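Local structure of 432aa long hypothetical deoxyribodipyrimidine photolyase (Sulfolobus tokodaii, 2E0I) at residues Y280-P292 with G406-V418. The protein probably uses light and bound FAD to repair pyrimidine dimers in DNA, and holds a second FAD that may serve as a light-harvesting cofactor. Sequence-based numbering, arbitrary orientation.
Sequences YFEAWKEGRTGYP and GYPSPIVNWLERV
Gly290 and Pro410 meet backbone to backbone, with CA of Gly290 3.3 Å from CA of Pro410, where two loops run closely past each other. Gly290 has no side chain, which is consistent with so close an approach. The hydroxyl of Tyr291 then ties its loop to the start of helix 414-427. Tyr291 OH donates to Val412 O at 2.6 Å, tilted 33° from the carbonyl plane, and accepts from Trp414 N at 3.1 Å. It thus bridges the residues flanking Asn413, the N-cap. With CG anti to its carbonyl carbon (chi1 -54°), Tyr291 swings its ring end back to this point, and CE1 also touches Pro410 CB.

At the other end of 406-418, the Tyr407 ring packs against the Pro292 ring at about a right angle, with Tyr407 CZ 3.9 Å from Pro292 CG. Asp295 is the hydrogen-bond partner of the Tyr407 hydroxyl. Arg288 lies across the ring of Pro408, its NH2 3.4 Å from CD of Pro408. The same NH2 makes a weak hydrogen bond to Gly406 O, which lies at the guanidinium edge, in its plane, and a salt bridge to Glu387.

Ile411 packs between helix 278-286 and the loop at Thr289. Its CD1 reaches Tyr280 CD1 at 3.9 Å, Ala283 CB and Thr289 OG1. The outer end of the Tyr280 ring rests on Val412 CG1. Arg417 also borders this ring, its guanidinium plane 80° from the ring plane; its NH1 is 3.6 Å from CE2 of Tyr280. NH2 of the same guanidinium forms a salt bridge to Glu275.

This is packing within the FAD-binding domain of the photolyase fold. The Schellman turn at Gly287 ends helix 278-286 and leads through this loop into helix 292-304. Helix 367-374 packs on Tyr291, Pro292 and Trp414, while Phe318 of helix 309-322 meets the Tyr291 ring edge-to-face.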
loop_
_atom_site.group_PDB
_atom_site.type_symbol
_atom_site.label_atom_id
_atom_site.label_comp_id
_atom_site.label_asym_id
_atom_site.label_seq_id
_atom_site.Cartn_x
_atom_site.Cartn_y
_atom_site.Cartn_z
ATOM N N TYR A 280 -1.952 -20.865 15.702
ATOM C CA TYR A 280 -1.507 -19.553 16.160
ATOM C C TYR A 280 -1.880 -18.495 15.122
ATOM O O TYR A 280 -2.386 -17.432 15.460
ATOM C CB TYR A 280 0.012 -19.517 16.354
ATOM C CG TYR A 280 0.568 -20.422 17.427
ATOM C CD1 TYR A 280 -0.174 -20.744 18.561
ATOM C CD2 TYR A 280 1.872 -20.905 17.336
ATOM C CE1 TYR A 280 0.373 -21.526 19.583
ATOM C CE2 TYR A 280 2.429 -21.682 18.350
ATOM C CZ TYR A 280 1.676 -21.989 19.471
ATOM O OH TYR A 280 2.233 -22.741 20.489
ATOM N N PHE A 281 -1.610 -18.802 13.858
ATOM C CA PHE A 281 -1.907 -17.901 12.756
ATOM C C PHE A 281 -3.366 -17.460 12.748
ATOM O O PHE A 281 -3.680 -16.304 12.465
ATOM C CB PHE A 281 -1.587 -18.583 11.425
ATOM C CG PHE A 281 -1.838 -17.714 10.225
ATOM C CD1 PHE A 281 -1.254 -16.459 10.125
ATOM C CD2 PHE A 281 -2.657 -18.145 9.200
ATOM C CE1 PHE A 281 -1.489 -15.647 9.021
ATOM C CE2 PHE A 281 -2.894 -17.340 8.096
ATOM C CZ PHE A 281 -2.311 -16.091 8.009
ATOM N N GLU A 282 -4.258 -18.395 13.049
ATOM C CA GLU A 282 -5.680 -18.105 13.066
ATOM C C GLU A 282 -5.994 -17.159 14.216
ATOM O O GLU A 282 -6.846 -16.275 14.091
ATOM C CB GLU A 282 -6.466 -19.398 13.217
ATOM C CG GLU A 282 -7.926 -19.267 12.842
ATOM C CD GLU A 282 -8.188 -19.516 11.359
ATOM O OE1 GLU A 282 -7.474 -18.923 10.515
ATOM O OE2 GLU A 282 -9.119 -20.302 11.041
ATOM N N ALA A 283 -5.293 -17.347 15.332
ATOM C CA ALA A 283 -5.468 -16.514 16.515
ATOM C C ALA A 283 -4.976 -15.095 16.229
ATOM O O ALA A 283 -5.569 -14.114 16.679
ATOM C CB ALA A 283 -4.701 -17.101 17.671
ATOM N N TRP A 284 -3.887 -14.999 15.474
ATOM C CA TRP A 284 -3.294 -13.719 15.102
ATOM C C TRP A 284 -4.243 -12.909 14.209
ATOM O O TRP A 284 -4.434 -11.717 14.420
ATOM C CB TRP A 284 -1.975 -13.972 14.369
ATOM C CG TRP A 284 -1.259 -12.748 13.900
ATOM C CD1 TRP A 284 -0.510 -11.891 14.653
ATOM C CD2 TRP A 284 -1.209 -12.253 12.561
ATOM N NE1 TRP A 284 0.007 -10.897 13.866
ATOM C CE2 TRP A 284 -0.405 -11.093 12.575
ATOM C CE3 TRP A 284 -1.767 -12.678 11.348
ATOM C CZ2 TRP A 284 -0.141 -10.349 11.420
ATOM C CZ3 TRP A 284 -1.506 -11.940 10.202
ATOM C CH2 TRP A 284 -0.697 -10.786 10.245
ATOM N N LYS A 285 -4.846 -13.554 13.217
ATOM C CA LYS A 285 -5.754 -12.851 12.324
ATOM C C LYS A 285 -7.000 -12.366 13.041
ATOM O O LYS A 285 -7.577 -11.354 12.662
ATOM C CB LYS A 285 -6.165 -13.738 11.150
ATOM C CG LYS A 285 -5.038 -14.069 10.200
ATOM C CD LYS A 285 -5.493 -14.951 9.045
ATOM C CE LYS A 285 -5.962 -16.299 9.535
ATOM N NZ LYS A 285 -6.447 -17.158 8.424
ATOM N N GLU A 286 -7.416 -13.078 14.080
ATOM C CA GLU A 286 -8.620 -12.702 14.807
ATOM C C GLU A 286 -8.368 -11.750 15.953
ATOM O O GLU A 286 -9.305 -11.205 16.525
ATOM C CB GLU A 286 -9.301 -13.945 15.358
ATOM C CG GLU A 286 -9.932 -14.833 14.306
ATOM C CD GLU A 286 -10.113 -16.269 14.795
ATOM O OE1 GLU A 286 -10.212 -16.476 16.038
ATOM O OE2 GLU A 286 -10.159 -17.184 13.931
ATOM N N GLY A 287 -7.106 -11.548 16.299
ATOM C CA GLY A 287 -6.807 -10.672 17.410
ATOM C C GLY A 287 -7.206 -11.349 18.707
ATOM O O GLY A 287 -7.690 -10.692 19.631
ATOM N N ARG A 288 -7.025 -12.669 18.761
ATOM C CA ARG A 288 -7.337 -13.474 19.942
ATOM C C ARG A 288 -6.026 -14.022 20.481
ATOM O O ARG A 288 -5.963 -15.139 20.989
ATOM C CB ARG A 288 -8.262 -14.648 19.602
ATOM C CG ARG A 288 -9.453 -14.293 18.736
ATOM C CD ARG A 288 -10.775 -14.839 19.293
ATOM N NE ARG A 288 -11.270 -14.043 20.416
ATOM C CZ ARG A 288 -11.041 -14.319 21.696
ATOM N NH1 ARG A 288 -10.324 -15.389 22.027
ATOM N NH2 ARG A 288 -11.518 -13.514 22.643
ATOM N N THR A 289 -4.968 -13.242 20.320
ATOM C CA THR A 289 -3.670 -13.613 20.837
ATOM C C THR A 289 -3.802 -13.134 22.280
ATOM O O THR A 289 -4.757 -12.434 22.602
ATOM C CB THR A 289 -2.553 -12.838 20.126
ATOM O OG1 THR A 289 -1.307 -13.488 20.369
ATOM C CG2 THR A 289 -2.448 -11.414 20.653
ATOM N N GLY A 290 -2.877 -13.475 23.162
ATOM C CA GLY A 290 -3.059 -13.004 24.528
ATOM C C GLY A 290 -2.565 -11.603 24.858
ATOM O O GLY A 290 -2.698 -11.154 25.991
ATOM N N TYR A 291 -2.010 -10.919 23.866
ATOM C CA TYR A 291 -1.444 -9.587 24.042
ATOM C C TYR A 291 -2.343 -8.454 23.564
ATOM O O TYR A 291 -2.571 -8.294 22.366
ATOM C CB TYR A 291 -0.120 -9.509 23.293
ATOM C CG TYR A 291 0.855 -10.591 23.674
ATOM C CD1 TYR A 291 0.529 -11.941 23.528
ATOM C CD2 TYR A 291 2.099 -10.271 24.198
ATOM C CE1 TYR A 291 1.418 -12.943 23.896
ATOM C CE2 TYR A 291 2.997 -11.265 24.572
ATOM C CZ TYR A 291 2.646 -12.597 24.417
ATOM O OH TYR A 291 3.523 -13.585 24.791
ATOM N N PRO A 292 -2.837 -7.629 24.498
ATOM C CA PRO A 292 -3.722 -6.491 24.224
ATOM C C PRO A 292 -3.379 -5.592 23.028
ATOM O O PRO A 292 -4.229 -5.349 22.173
ATOM C CB PRO A 292 -3.719 -5.740 25.554
ATOM C CG PRO A 292 -3.704 -6.874 26.525
ATOM C CD PRO A 292 -2.624 -7.775 25.947
ATOM N N GLY A 406 -13.534 -13.627 29.159
ATOM C CA GLY A 406 -13.687 -13.421 27.730
ATOM C C GLY A 406 -12.434 -13.056 26.962
ATOM O O GLY A 406 -12.455 -13.002 25.736
ATOM N N TYR A 407 -11.340 -12.796 27.665
ATOM C CA TYR A 407 -10.103 -12.448 26.989
ATOM C C TYR A 407 -9.077 -13.545 27.201
ATOM O O TYR A 407 -8.618 -13.768 28.311
ATOM C CB TYR A 407 -9.561 -11.121 27.510
ATOM C CG TYR A 407 -8.347 -10.635 26.764
ATOM C CD1 TYR A 407 -8.424 -10.287 25.420
ATOM C CD2 TYR A 407 -7.124 -10.525 27.400
ATOM C CE1 TYR A 407 -7.309 -9.836 24.733
ATOM C CE2 TYR A 407 -6.002 -10.080 26.726
ATOM C CZ TYR A 407 -6.098 -9.736 25.395
ATOM O OH TYR A 407 -4.972 -9.296 24.740
ATOM N N PRO A 408 -8.697 -14.238 26.124
ATOM C CA PRO A 408 -7.720 -15.318 26.214
ATOM C C PRO A 408 -6.427 -14.823 26.814
ATOM O O PRO A 408 -6.027 -13.682 26.585
ATOM C CB PRO A 408 -7.540 -15.737 24.765
ATOM C CG PRO A 408 -7.678 -14.443 24.052
ATOM C CD PRO A 408 -8.899 -13.849 24.718
ATOM N N SER A 409 -5.779 -15.676 27.595
ATOM C CA SER A 409 -4.510 -15.309 28.200
ATOM C C SER A 409 -3.449 -15.560 27.137
ATOM O O SER A 409 -3.684 -16.305 26.182
ATOM C CB SER A 409 -4.244 -16.160 29.443
ATOM O OG SER A 409 -4.370 -17.533 29.137
ATOM N N PRO A 410 -2.275 -14.933 27.275
ATOM C CA PRO A 410 -1.207 -15.122 26.291
ATOM C C PRO A 410 -1.131 -16.539 25.728
ATOM O O PRO A 410 -1.035 -17.500 26.477
ATOM C CB PRO A 410 0.056 -14.703 27.059
ATOM C CG PRO A 410 -0.393 -14.591 28.515
ATOM C CD PRO A 410 -1.800 -14.126 28.406
ATOM N N ILE A 411 -1.192 -16.665 24.403
ATOM C CA ILE A 411 -1.136 -17.978 23.762
ATOM C C ILE A 411 0.277 -18.542 23.658
ATOM O O ILE A 411 0.462 -19.629 23.127
ATOM C CB ILE A 411 -1.747 -17.957 22.338
ATOM C CG1 ILE A 411 -0.935 -17.026 21.431
ATOM C CG2 ILE A 411 -3.203 -17.527 22.410
ATOM C CD1 ILE A 411 -1.213 -17.210 19.952
ATOM N N VAL A 412 1.260 -17.796 24.158
ATOM C CA VAL A 412 2.667 -18.211 24.154
ATOM C C VAL A 412 3.467 -17.190 24.950
ATOM O O VAL A 412 2.996 -16.079 25.179
ATOM C CB VAL A 412 3.285 -18.241 22.725
ATOM C CG1 VAL A 412 2.846 -19.466 21.956
ATOM C CG2 VAL A 412 2.893 -16.996 21.976
ATOM N N ASN A 413 4.666 -17.571 25.388
ATOM C CA ASN A 413 5.542 -16.648 26.100
ATOM C C ASN A 413 6.472 -16.106 25.022
ATOM O O ASN A 413 7.303 -16.841 24.493
ATOM C CB ASN A 413 6.386 -17.363 27.158
ATOM C CG ASN A 413 7.535 -16.478 27.692
ATOM O OD1 ASN A 413 8.567 -16.981 28.160
ATOM N ND2 ASN A 413 7.349 -15.155 27.623
ATOM N N TRP A 414 6.345 -14.826 24.702
ATOM C CA TRP A 414 7.166 -14.240 23.656
ATOM C C TRP A 414 8.673 -14.404 23.862
ATOM O O TRP A 414 9.395 -14.726 22.925
ATOM C CB TRP A 414 6.833 -12.756 23.494
ATOM C CG TRP A 414 7.399 -11.908 24.577
ATOM C CD1 TRP A 414 6.908 -11.751 25.839
ATOM C CD2 TRP A 414 8.610 -11.148 24.517
ATOM N NE1 TRP A 414 7.741 -10.942 26.571
ATOM C CE2 TRP A 414 8.794 -10.558 25.783
ATOM C CE3 TRP A 414 9.560 -10.913 23.514
ATOM C CZ2 TRP A 414 9.891 -9.743 26.078
ATOM C CZ3 TRP A 414 10.647 -10.105 23.804
ATOM C CH2 TRP A 414 10.804 -9.529 25.079
ATOM N N LEU A 415 9.150 -14.203 25.085
ATOM C CA LEU A 415 10.577 -14.299 25.353
ATOM C C LEU A 415 11.202 -15.632 24.945
ATOM O O LEU A 415 12.208 -15.648 24.239
ATOM C CB LEU A 415 10.852 -14.006 26.831
ATOM C CG LEU A 415 12.260 -13.502 27.183
ATOM C CD1 LEU A 415 13.255 -14.631 27.073
ATOM C CD2 LEU A 415 12.654 -12.353 26.265
ATOM N N GLU A 416 10.622 -16.746 25.381
ATOM C CA GLU A 416 11.158 -18.061 25.024
ATOM C C GLU A 416 11.119 -18.258 23.513
ATOM O O GLU A 416 12.086 -18.724 22.908
ATOM C CB GLU A 416 10.344 -19.176 25.670
ATOM C CG GLU A 416 10.308 -19.163 27.183
ATOM C CD GLU A 416 9.367 -20.234 27.746
ATOM O OE1 GLU A 416 8.164 -20.232 27.382
ATOM O OE2 GLU A 416 9.829 -21.081 28.548
ATOM N N ARG A 417 9.986 -17.913 22.911
ATOM C CA ARG A 417 9.801 -18.045 21.470
ATOM C C ARG A 417 10.847 -17.247 20.691
ATOM O O ARG A 417 11.549 -17.796 19.853
ATOM C CB ARG A 417 8.403 -17.557 21.062
ATOM C CG ARG A 417 7.228 -18.236 21.763
ATOM C CD ARG A 417 7.002 -19.658 21.293
ATOM N NE ARG A 417 6.843 -19.741 19.846
ATOM C CZ ARG A 417 6.198 -20.725 19.221
ATOM N NH1 ARG A 417 5.644 -21.707 19.923
ATOM N NH2 ARG A 417 6.115 -20.734 17.894
ATOM N N VAL A 418 10.939 -15.948 20.969
ATOM C CA VAL A 418 11.889 -15.080 20.277
ATOM C C VAL A 418 13.298 -15.644 20.319
ATOM O O VAL A 418 14.037 -15.536 19.343
ATOM C CB VAL A 418 11.919 -13.653 20.876
ATOM C CG1 VAL A 418 12.917 -12.802 20.114
ATOM C CG2 VAL A 418 10.548 -13.015 20.794
HETATM O O HOH W 1 4.449 -23.201 22.731
#